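Local coordinates for protein acetoacetate decarboxylase (Sphingomonas wittichii, PDB 5UPB) that is an acetoacetate decarboxylase-like enzyme, probably a lyase acting on small carbonyl compounds, at residues Phe61-Glu66 against Ala79-Ala84. Numbering follows the deposited sequence.
Sequences FQSTSE and AVYNEA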
# COMPACT_ATOMS: atom_id res chain seq x y z
N PHE A 61 6.49 -10.18 -12.14
CA PHE A 61 7.89 -10.47 -12.36
C PHE A 61 8.55 -10.99 -11.09
O PHE A 61 8.20 -10.62 -9.97
CB PHE A 61 8.66 -9.21 -12.83
CG PHE A 61 8.26 -8.71 -14.16
CD1 PHE A 61 7.10 -7.99 -14.33
CD2 PHE A 61 9.03 -9.00 -15.28
CE1 PHE A 61 6.70 -7.55 -15.62
CE2 PHE A 61 8.64 -8.58 -16.54
CZ PHE A 61 7.47 -7.86 -16.70
N GLN A 62 9.54 -11.83 -11.31
CA GLN A 62 10.36 -12.38 -10.23
C GLN A 62 11.82 -12.32 -10.68
O GLN A 62 12.22 -13.00 -11.65
CB GLN A 62 9.91 -13.81 -9.92
CG GLN A 62 10.52 -14.39 -8.65
CD GLN A 62 11.91 -14.94 -8.89
OE1 GLN A 62 12.09 -15.93 -9.59
NE2 GLN A 62 12.89 -14.27 -8.36
N SER A 63 12.64 -11.51 -10.01
CA SER A 63 14.02 -11.30 -10.41
C SER A 63 14.98 -11.82 -9.33
O SER A 63 14.64 -11.88 -8.14
CB SER A 63 14.30 -9.82 -10.69
OG SER A 63 14.14 -9.08 -9.50
N THR A 64 16.15 -12.25 -9.79
CA THR A 64 17.18 -12.86 -8.95
C THR A 64 18.57 -12.45 -9.43
O THR A 64 18.90 -12.60 -10.61
CB THR A 64 17.08 -14.37 -8.98
OG1 THR A 64 15.77 -14.75 -8.59
CG2 THR A 64 18.08 -15.00 -8.05
N SER A 65 19.41 -12.05 -8.48
CA SER A 65 20.80 -11.71 -8.76
C SER A 65 21.63 -12.98 -8.86
O SER A 65 21.52 -13.88 -8.02
CB SER A 65 21.36 -10.82 -7.65
OG SER A 65 22.75 -10.59 -7.81
N GLU A 66 22.47 -13.04 -9.90
CA GLU A 66 23.28 -14.22 -10.15
C GLU A 66 24.26 -14.49 -9.02
O GLU A 66 24.67 -15.64 -8.80
CB GLU A 66 24.02 -14.04 -11.48
CG GLU A 66 24.68 -15.31 -11.99
CD GLU A 66 24.46 -15.53 -13.48
OE1 GLU A 66 24.16 -14.56 -14.21
OE2 GLU A 66 24.57 -16.70 -13.92
N ALA A 79 12.30 -9.68 -4.19
CA ALA A 79 12.48 -10.65 -5.27
C ALA A 79 11.32 -10.69 -6.26
O ALA A 79 11.41 -11.43 -7.28
CB ALA A 79 12.66 -12.05 -4.67
N VAL A 80 10.25 -9.92 -6.01
CA VAL A 80 9.07 -9.92 -6.86
C VAL A 80 8.59 -8.51 -7.04
O VAL A 80 8.72 -7.67 -6.14
CB VAL A 80 7.91 -10.78 -6.29
CG1 VAL A 80 8.29 -12.27 -6.33
CG2 VAL A 80 7.57 -10.38 -4.85
N TYR A 81 8.02 -8.26 -8.21
CA TYR A 81 7.38 -6.98 -8.47
C TYR A 81 6.37 -7.14 -9.60
O TYR A 81 6.44 -8.07 -10.39
CB TYR A 81 8.39 -5.91 -8.80
CG TYR A 81 9.11 -6.09 -10.12
CD1 TYR A 81 10.30 -6.82 -10.18
CD2 TYR A 81 8.64 -5.51 -11.29
CE1 TYR A 81 11.00 -6.95 -11.37
CE2 TYR A 81 9.35 -5.67 -12.51
CZ TYR A 81 10.53 -6.35 -12.52
OH TYR A 81 11.27 -6.52 -13.67
N ASN A 82 5.43 -6.21 -9.65
CA ASN A 82 4.50 -6.12 -10.75
C ASN A 82 4.78 -4.87 -11.55
O ASN A 82 5.21 -3.84 -11.00
CB ASN A 82 3.07 -6.10 -10.25
CG ASN A 82 2.79 -7.26 -9.35
OD1 ASN A 82 2.77 -8.39 -9.81
ND2 ASN A 82 2.75 -7.00 -8.06
N GLU A 83 4.45 -4.94 -12.83
CA GLU A 83 4.77 -3.85 -13.74
C GLU A 83 3.74 -3.75 -14.85
O GLU A 83 3.25 -4.77 -15.36
CB GLU A 83 6.15 -4.05 -14.33
CG GLU A 83 6.61 -2.95 -15.26
CD GLU A 83 8.09 -3.12 -15.62
OE1 GLU A 83 8.95 -2.73 -14.80
OE2 GLU A 83 8.41 -3.67 -16.69
N ALA A 84 3.41 -2.50 -15.21
CA ALA A 84 2.56 -2.22 -16.36
C ALA A 84 3.26 -1.21 -17.26
O ALA A 84 3.91 -0.26 -16.78
CB ALA A 84 1.21 -1.69 -15.89
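Over one face of the Tyr81 ring lies Phe61 CB, 3.5 Å from the ring centroid and 16° off its normal, a CH-pi contact, while Ser63 OG sits at the edge of the same ring. The two rings run almost parallel, planes at 5°, but are offset so much that little of one lies over the other; CB and CG of Phe61, with CD1 and CD2 beside them, do the touching. Tyr81 O stands in plane at the edge of the Phe61 ring, and Glu83 CB reaches Phe61 CE1 at 3.8 Å. Tyr81 takes this place because its CG lies between the backbone N and the carbonyl carbon (chi1 68°), which turns the ring against Phe61 CB.

Backbone evidence identifies an antiparallel pairing: Phe61 and Tyr81 form a hydrogen-bonded pair, with Phe61 N to Tyr81 O at 2.7 Å and Tyr81 N to Phe61 O at 2.9 Å. Gln62 and Val80 follow as a non-hydrogen-bonded pair on the other face, Gln62 CG touching Val80 CG1. Ala79 O accepts from Ser63 N at 3.0 Å and, weakly, from Gln62 NE2. That amide is steadied by a nearly straight in-plane bond from Gln62 NE2 to Thr64 OG1 (2.9 Å), and its OE1 bonds His132 and Asn135 of a second subunit.

The contact lies at the loop end of a long-looped beta hairpin, strands 53-65 and 80-92. Glu83 bonds Tyr57 and forms a salt bridge with Lys121; strand 21-34, which also pairs with 53-65, packs on Phe61, and Trp109 of helix 108-116 meets the Tyr81 ring nearly perpendicularly.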